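Side-chain contacts in epimerase family protein SDR39U1 (Homo sapiens, PDB 4B4O), which probably acts as an NADP-dependent oxidoreductase of the short-chain dehydrogenase/reductase family, its Rossmann-type domain holding NADPH: residues N134-T137 / K138-A142; I39-D42 / E43-A46. The protein carries 3 engineered substitutions. One frame throughout, in Å; residues are numbered along the deposited sequence.

Contact 1: N134-T137 / K138-A142. With NDP (NADPH dihydro-nicotinamide-adenine-dinucleotide phosphate), chain I.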
ATOM      1  N   ASN A 134     -10.984   4.423 -10.104  1.00 21.04           N
ATOM      2  CA  ASN A 134     -12.146   3.540 -10.109  1.00 22.06           C
ATOM      3  C   ASN A 134     -11.866   2.238  -9.359  1.00 21.39           C
ATOM      4  O   ASN A 134     -12.734   1.717  -8.658  1.00 21.62           O
ATOM      5  CB  ASN A 134     -12.618   3.227 -11.539  1.00 23.98           C
ATOM      6  CG  ASN A 134     -13.431   4.375 -12.145  1.00 25.18           C
ATOM      7  OD1 ASN A 134     -14.372   4.861 -11.509  1.00 25.33           O
ATOM      8  ND2 ASN A 134     -13.085   4.822 -13.371  1.00 26.26           N
ATOM      9  N   LEU A 135     -10.661   1.704  -9.513  1.00 20.76           N
ATOM     10  CA  LEU A 135     -10.294   0.503  -8.770  1.00 20.20           C
ATOM     11  C   LEU A 135     -10.494   0.746  -7.264  1.00 19.02           C
ATOM     12  O   LEU A 135     -11.183   0.002  -6.606  1.00 19.29           O
ATOM     13  CB  LEU A 135      -8.841   0.071  -9.081  1.00 19.76           C
ATOM     14  CG  LEU A 135      -8.206  -1.071  -8.250  1.00 19.14           C
ATOM     15  CD1 LEU A 135      -8.729  -2.453  -8.599  1.00 20.38           C
ATOM     16  CD2 LEU A 135      -6.692  -1.039  -8.376  1.00 18.60           C
ATOM     17  N   VAL A 136      -9.910   1.808  -6.742  1.00 17.95           N
ATOM     18  CA  VAL A 136      -9.953   2.060  -5.315  1.00 17.00           C
ATOM     19  C   VAL A 136     -11.399   2.162  -4.864  1.00 17.81           C
ATOM     20  O   VAL A 136     -11.753   1.611  -3.837  1.00 17.73           O
ATOM     21  CB  VAL A 136      -9.086   3.292  -4.896  1.00 15.99           C
ATOM     22  CG1 VAL A 136      -9.298   3.640  -3.431  1.00 15.40           C
ATOM     23  CG2 VAL A 136      -7.595   3.036  -5.168  1.00 15.37           C
ATOM     24  N   THR A 137     -12.253   2.840  -5.628  1.00 18.82           N
ATOM     25  CA  THR A 137     -13.683   2.959  -5.241  1.00 19.92           C
ATOM     26  C   THR A 137     -14.328   1.583  -5.072  1.00 20.76           C
ATOM     27  O   THR A 137     -14.920   1.281  -4.049  1.00 20.99           O
ATOM     28  CB  THR A 137     -14.513   3.818  -6.251  1.00 21.23           C
ATOM     29  OG1 THR A 137     -14.018   5.155  -6.265  1.00 20.63           O
ATOM     30  CG2 THR A 137     -15.990   3.861  -5.887  1.00 22.68           C
ATOM     31  N   LYS A 138     -14.180   0.746  -6.080  1.00 21.39           N
ATOM     32  CA  LYS A 138     -14.799  -0.591  -6.095  1.00 22.48           C
ATOM     33  C   LYS A 138     -14.201  -1.490  -5.020  1.00 21.58           C
ATOM     34  O   LYS A 138     -14.891  -2.258  -4.375  1.00 22.32           O
ATOM     35  CB  LYS A 138     -14.629  -1.255  -7.472  1.00 23.50           C
ATOM     36  CG  LYS A 138     -15.470  -0.636  -8.569  1.00 25.02           C
ATOM     37  CD  LYS A 138     -14.820  -0.891  -9.920  1.00 25.64           C
ATOM     38  CE  LYS A 138     -15.806  -0.745 -11.077  1.00 27.80           C
ATOM     39  NZ  LYS A 138     -15.075  -0.400 -12.330  1.00 28.26           N
ATOM     40  N   TRP A 139     -12.904  -1.348  -4.847  1.00 20.17           N
ATOM     41  CA  TRP A 139     -12.142  -2.078  -3.852  1.00 19.30           C
ATOM     42  C   TRP A 139     -12.630  -1.767  -2.458  1.00 19.06           C
ATOM     43  O   TRP A 139     -12.879  -2.664  -1.663  1.00 19.44           O
ATOM     44  CB  TRP A 139     -10.692  -1.653  -4.011  1.00 18.03           C
ATOM     45  CG  TRP A 139      -9.612  -2.524  -3.444  1.00 17.40           C
ATOM     46  CD1 TRP A 139      -9.727  -3.668  -2.672  1.00 17.73           C
ATOM     47  CD2 TRP A 139      -8.183  -2.292  -3.576  1.00 16.50           C
ATOM     48  NE1 TRP A 139      -8.481  -4.148  -2.338  1.00 17.09           N
ATOM     49  CE2 TRP A 139      -7.518  -3.359  -2.854  1.00 16.37           C
ATOM     50  CE3 TRP A 139      -7.420  -1.336  -4.201  1.00 16.02           C
ATOM     51  CZ2 TRP A 139      -6.153  -3.438  -2.775  1.00 15.81           C
ATOM     52  CZ3 TRP A 139      -6.035  -1.432  -4.111  1.00 15.46           C
ATOM     53  CH2 TRP A 139      -5.422  -2.464  -3.421  1.00 15.37           C
ATOM     54  N   GLU A 140     -12.770  -0.487  -2.154  1.00 18.62           N
ATOM     55  CA  GLU A 140     -13.293  -0.070  -0.866  1.00 18.70           C
ATOM     56  C   GLU A 140     -14.741  -0.503  -0.719  1.00 20.35           C
ATOM     57  O   GLU A 140     -15.151  -0.959   0.346  1.00 20.87           O
ATOM     58  CB  GLU A 140     -13.115   1.445  -0.676  1.00 18.12           C
ATOM     59  CG  GLU A 140     -11.636   1.808  -0.569  1.00 16.66           C
ATOM     60  CD  GLU A 140     -11.329   3.303  -0.400  1.00 16.16           C
ATOM     61  OE1 GLU A 140     -12.257   4.115  -0.201  1.00 16.91           O
ATOM     62  OE2 GLU A 140     -10.117   3.644  -0.458  1.00 15.18           O
ATOM     63  N   ALA A 141     -15.518  -0.397  -1.791  1.00 21.41           N
ATOM     64  CA  ALA A 141     -16.914  -0.850  -1.746  1.00 23.28           C
ATOM     65  C   ALA A 141     -16.993  -2.327  -1.367  1.00 23.87           C
ATOM     66  O   ALA A 141     -17.908  -2.753  -0.660  1.00 25.17           O
ATOM     67  CB  ALA A 141     -17.591  -0.623  -3.086  1.00 24.46           C
ATOM     68  N   ALA A 142     -16.052  -3.111  -1.882  1.00 23.15           N
ATOM     69  CA  ALA A 142     -16.036  -4.540  -1.673  1.00 23.82           C
ATOM     70  C   ALA A 142     -15.799  -4.869  -0.195  1.00 23.44           C
ATOM     71  O   ALA A 142     -16.276  -5.886   0.305  1.00 24.59           O
ATOM     72  CB  ALA A 142     -14.980  -5.167  -2.561  1.00 23.22           C
TER
HETATM   73  PA  NDP I 999       2.799  -7.901  -2.828  1.00  2.00           P
HETATM   74  O1A NDP I 999       2.664  -8.160  -4.349  1.00  2.00           O
HETATM   75  O2A NDP I 999       4.165  -8.058  -2.128  1.00  2.00           O
HETATM   76  O5B NDP I 999       1.857  -8.899  -1.946  1.00  2.00           O
HETATM   77  C5B NDP I 999       0.634  -9.311  -2.548  1.00  2.00           C
HETATM   78  C4B NDP I 999       0.243 -10.641  -1.953  1.00  2.00           C
HETATM   79  O4B NDP I 999      -1.081 -10.924  -2.402  1.00  2.00           O
HETATM   80  C3B NDP I 999       1.168 -11.768  -2.423  1.00  2.00           C
HETATM   81  O3B NDP I 999       2.122 -12.193  -1.408  1.00  2.00           O
HETATM   82  C2B NDP I 999       0.219 -12.909  -2.759  1.00  2.00           C
HETATM   83  O2B NDP I 999       0.076 -13.818  -1.677  1.00  2.00           O
HETATM   84  C1B NDP I 999      -1.112 -12.243  -2.926  1.00  2.00           C
HETATM   85  N9A NDP I 999      -1.352 -12.172  -4.370  1.00  2.00           N
HETATM   86  C8A NDP I 999      -0.532 -11.811  -5.410  1.00  2.00           C
HETATM   87  N7A NDP I 999      -1.229 -11.972  -6.613  1.00  2.00           N
HETATM   88  C5A NDP I 999      -2.469 -12.438  -6.307  1.00  2.00           C
HETATM   89  C6A NDP I 999      -3.692 -12.810  -7.024  1.00  2.00           C
HETATM   90  N6A NDP I 999      -3.785 -12.702  -8.365  1.00  2.00           N
HETATM   91  N1A NDP I 999      -4.751 -13.254  -6.314  1.00  2.00           N
HETATM   92  C2A NDP I 999      -4.666 -13.369  -4.957  1.00  2.00           C
HETATM   93  N3A NDP I 999      -3.590 -13.021  -4.221  1.00  2.00           N
HETATM   94  C4A NDP I 999      -2.527 -12.560  -4.840  1.00  2.00           C
HETATM   95  O3  NDP I 999       2.172  -6.415  -2.694  1.00  2.00           O
HETATM   96  PN  NDP I 999       2.515  -5.401  -1.489  1.00  2.00           P
HETATM   97  O1N NDP I 999       2.792  -6.211  -0.232  1.00  2.00           O
HETATM   98  O2N NDP I 999       3.568  -4.433  -1.938  1.00  2.00           O
HETATM   99  O5D NDP I 999       1.104  -4.563  -1.343  1.00  2.00           O
HETATM  100  C5D NDP I 999      -0.026  -5.346  -0.895  1.00  2.00           C
HETATM  101  C4D NDP I 999      -1.344  -4.669  -1.214  1.00  2.00           C
HETATM  102  O4D NDP I 999      -1.131  -3.288  -0.943  1.00  2.00           O
HETATM  103  C3D NDP I 999      -1.773  -4.748  -2.692  1.00  2.00           C
HETATM  104  O3D NDP I 999      -3.221  -4.934  -2.794  1.00  2.00           O
HETATM  105  C2D NDP I 999      -1.298  -3.419  -3.288  1.00  2.00           C
HETATM  106  O2D NDP I 999      -2.107  -2.809  -4.301  1.00  2.00           O
HETATM  107  C1D NDP I 999      -1.404  -2.497  -2.102  1.00  2.00           C
HETATM  108  N1N NDP I 999      -0.510  -1.328  -2.184  1.00  2.00           N
HETATM  109  C2N NDP I 999       0.818  -1.468  -2.302  1.00  2.00           C
HETATM  110  C3N NDP I 999       1.641  -0.367  -2.376  1.00  2.00           C
HETATM  111  C7N NDP I 999       3.106  -0.578  -2.492  1.00  2.00           C
HETATM  112  O7N NDP I 999       3.550  -1.687  -2.202  1.00  2.00           O
HETATM  113  N7N NDP I 999       3.909   0.403  -2.893  1.00  2.00           N
HETATM  114  C4N NDP I 999       1.098   1.016  -2.273  1.00  2.00           C
HETATM  115  C5N NDP I 999      -0.353   1.056  -2.133  1.00  2.00           C
HETATM  116  C6N NDP I 999      -1.089  -0.114  -2.088  1.00  2.00           C
HETATM  117  P2B NDP I 999       0.063 -15.445  -1.985  1.00  2.00           P
HETATM  118  O1X NDP I 999      -1.314 -15.757  -2.533  1.00  2.00           O
HETATM  119  O2X NDP I 999       1.200 -15.733  -3.011  1.00  2.00           O
HETATM  120  O3X NDP I 999       0.281 -15.903  -0.522  1.00  2.00           O
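Leu135 and Trp139 lie one helical turn apart, tied by a backbone bond of 2.8 Å from Trp139 N to Leu135 O. This is one of four successive i to i+4 bonds, from Lys138 N to Asn134 O through to Ala141 N on Thr137 O, that run along helix 131-143 of the Rossmann-type NADPH-binding domain. The helix illustrates how one regular backbone can serve neighbours of quite different chemistry on its several sides. On the cofactor side, Trp139 has CG anti to its own nitrogen (chi1 -161°), a turn that swings the indole out beside Leu135 and on toward NADPH. Leu135 CG stands 4.1 Å from Trp139 CE3, the two side chains meeting at a slant. Leu79 and Arg82 of helix 72-95 touch Leu135 and the indole respectively, so the pair also joins the two helices. Around the next face, Val136 and Glu140 run alongside each other in the same direction, with Val136 CG1 lying 3.7 Å from Glu140 CD. The extended glutamate carries its carboxylate to the sheet, where OE2 accepts from Thr107 and forms a salt bridge with Arg156; these partners are likely to stabilise a buried negative charge. On the exposed face, the aliphatic part of Lys138 climbs back past the previous turn, with CD 3.6 Å from Asn134 O. Thr137, where a loop lies against the helix, is anchored through OG1 to the carbonyl oxygen of Gly127. The indole reaches the nicotinamide ribose with its six-membered ring: the edge atom Trp139 CZ2 lies 3.3 Å from NADPH O3D, which sits near the ring plane.

Contact 2: I39-D42 / E43-A46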
ATOM      1  N   ILE A  39      -4.120 -20.206   6.043  1.00 30.82           N
ATOM      2  CA  ILE A  39      -5.198 -20.923   5.401  1.00 32.08           C
ATOM      3  C   ILE A  39      -5.345 -20.402   3.976  1.00 31.24           C
ATOM      4  O   ILE A  39      -4.988 -19.277   3.689  1.00 29.50           O
ATOM      5  CB  ILE A  39      -6.543 -20.812   6.189  1.00 32.55           C
ATOM      6  CG1 ILE A  39      -7.117 -19.383   6.186  1.00 30.75           C
ATOM      7  CG2 ILE A  39      -6.351 -21.233   7.655  1.00 33.50           C
ATOM      8  CD1 ILE A  39      -8.555 -19.267   6.644  1.00 31.50           C
ATOM      9  N   THR A  40      -5.881 -21.224   3.088  1.00 32.69           N
ATOM     10  CA  THR A  40      -6.084 -20.828   1.698  1.00 32.34           C
ATOM     11  C   THR A  40      -7.428 -20.136   1.479  1.00 31.88           C
ATOM     12  O   THR A  40      -8.332 -20.218   2.313  1.00 32.34           O
ATOM     13  CB  THR A  40      -6.006 -22.034   0.752  1.00 34.43           C
ATOM     14  OG1 THR A  40      -7.058 -22.935   1.072  1.00 36.21           O
ATOM     15  CG2 THR A  40      -4.686 -22.752   0.885  1.00 35.21           C
ATOM     16  N   TRP A  41      -7.557 -19.460   0.343  1.00 31.22           N
ATOM     17  CA  TRP A  41      -8.823 -18.810  -0.049  1.00 31.05           C
ATOM     18  C   TRP A  41      -9.919 -19.816  -0.208  1.00 33.23           C
ATOM     19  O   TRP A  41     -11.043 -19.592   0.244  1.00 33.57           O
ATOM     20  CB  TRP A  41      -8.653 -17.977  -1.322  1.00 30.24           C
ATOM     21  CG  TRP A  41      -7.699 -16.832  -1.076  1.00 28.11           C
ATOM     22  CD1 TRP A  41      -6.358 -16.756  -1.428  1.00 27.61           C
ATOM     23  CD2 TRP A  41      -7.947 -15.600  -0.318  1.00 26.41           C
ATOM     24  NE1 TRP A  41      -5.790 -15.593  -0.988  1.00 25.75           N
ATOM     25  CE2 TRP A  41      -6.683 -14.856  -0.320  1.00 24.94           C
ATOM     26  CE3 TRP A  41      -9.045 -15.050   0.315  1.00 26.18           C
ATOM     27  CZ2 TRP A  41      -6.564 -13.619   0.282  1.00 23.30           C
ATOM     28  CZ3 TRP A  41      -8.908 -13.804   0.926  1.00 24.54           C
ATOM     29  CH2 TRP A  41      -7.702 -13.105   0.910  1.00 23.11           C
ATOM     30  N   ASP A  42      -9.597 -20.947  -0.815  1.00 34.94           N
ATOM     31  CA  ASP A  42     -10.568 -22.018  -0.978  1.00 37.34           C
ATOM     32  C   ASP A  42     -11.072 -22.508   0.369  1.00 38.06           C
ATOM     33  O   ASP A  42     -12.252 -22.812   0.524  1.00 39.47           O
ATOM     34  CB  ASP A  42      -9.967 -23.194  -1.768  1.00 39.23           C
ATOM     35  CG  ASP A  42      -9.738 -22.858  -3.236  1.00 39.32           C
ATOM     36  OD1 ASP A  42     -10.224 -21.802  -3.710  1.00 38.17           O
ATOM     37  OD2 ASP A  42      -9.072 -23.665  -3.915  1.00 40.75           O
ATOM     38  N   GLU A  43     -10.169 -22.600   1.333  1.00 37.33           N
ATOM     39  CA  GLU A  43     -10.520 -23.058   2.665  1.00 38.15           C
ATOM     40  C   GLU A  43     -11.391 -22.038   3.387  1.00 37.16           C
ATOM     41  O   GLU A  43     -12.328 -22.426   4.060  1.00 38.60           O
ATOM     42  CB  GLU A  43      -9.252 -23.410   3.451  1.00 37.83           C
ATOM     43  CG  GLU A  43      -9.365 -23.579   4.981  1.00 38.25           C
ATOM     44  CD  GLU A  43      -8.052 -24.188   5.535  1.00 38.55           C
ATOM     45  OE1 GLU A  43      -6.960 -24.017   4.893  1.00 37.65           O
ATOM     46  OE2 GLU A  43      -8.090 -24.881   6.589  1.00 39.95           O
ATOM     47  N   LEU A  44     -11.102 -20.755   3.226  1.00 34.95           N
ATOM     48  CA  LEU A  44     -11.924 -19.705   3.820  1.00 34.12           C
ATOM     49  C   LEU A  44     -13.360 -19.721   3.300  1.00 35.45           C
ATOM     50  O   LEU A  44     -14.298 -19.516   4.056  1.00 36.19           O
ATOM     51  CB  LEU A  44     -11.302 -18.332   3.551  1.00 31.67           C
ATOM     52  CG  LEU A  44     -12.057 -17.091   4.022  1.00 30.73           C
ATOM     53  CD1 LEU A  44     -12.002 -16.984   5.534  1.00 30.81           C
ATOM     54  CD2 LEU A  44     -11.454 -15.883   3.354  1.00 28.65           C
ATOM     55  N   ALA A  45     -13.522 -19.944   2.002  1.00 35.96           N
ATOM     56  CA  ALA A  45     -14.847 -19.979   1.398  1.00 37.46           C
ATOM     57  C   ALA A  45     -15.609 -21.211   1.843  1.00 40.11           C
ATOM     58  O   ALA A  45     -16.827 -21.180   1.953  1.00 41.54           O
ATOM     59  CB  ALA A  45     -14.739 -19.956  -0.118  1.00 37.59           C
ATOM     60  N   ALA A  46     -14.882 -22.297   2.083  1.00 40.96           N
ATOM     61  CA  ALA A  46     -15.487 -23.584   2.424  1.00 43.71           C
ATOM     62  C   ALA A  46     -15.989 -23.604   3.846  1.00 44.36           C
ATOM     63  O   ALA A  46     -17.141 -23.920   4.093  1.00 46.36           O
ATOM     64  CB  ALA A  46     -14.475 -24.713   2.241  1.00 44.52           C
TER
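A capping box formed by Thr40 and Glu43 starts helix 41-47 directly after the short strand 38-40, an edge element of the parallel sheet in the Rossmann-type domain. It is a compact example of how the first turn of a helix gains partners for amides that have no preceding turn to bond to. Thr40 is the N-cap: its OG1 accepts from Glu43 N at 3.1 Å with an angle at the hydrogen of 148°. With chi1 at 63°, OG1 sits between the threonine's own nitrogen and carbonyl carbon, from where it can reach forward to that amide. The return half of the box is looser, a weak bond of 3.5 Å from Thr40 N to Glu43 OE1. To make it, the extended glutamate reaches back toward the strand end, crossing the Ile39 side chain at about a right angle, with Glu43 OE1 3.5 Å from Ile39 CB. The helical pattern then takes over as Leu44 N binds Thr40 O at 3.0 Å, followed by Ala45 N on Trp41 O. Replacing Thr40 with an alanine would remove OG1 and would probably leave Glu43 N without its side-chain acceptor, with only the weak Thr40 N to Glu43 OE1 half of the box remaining. On the inner side, Trp41 and Leu44 point the same way, with Trp41 CE3 4.0 Å from Leu44 CD2, and both pack on Leu89 of helix 72-95. The indole also touches Arg32 and Ala59, two NADP-binding residues. Polar capping toward solvent and apolar packing within are consistent with a helix start held at its first amides by hydrogen bonds while the indole and leucine pack it against helix 72-95.

Overall arrangement
Both contacts are local turns within the same nucleotide-binding domain, their centres about 22 Å apart and their nearest atoms about 10 Å, so they do not touch. They share a neighbour: helix 72-95 packs against each, meeting Leu135 and Trp139 of contact 1 and Trp41 and Leu44 of contact 2. Contact 1 lies deeper, in the middle of a helix, and brings a buried carboxylate to the sheet and an indole to the nicotinamide ribose. Contact 2 lies farther out, at a strand-to-helix junction, where polar side chains do the capping at the surface and its tryptophan stands beside NADP-binding residues, its side chain about 5 Å from the cofactor at the nearest atoms.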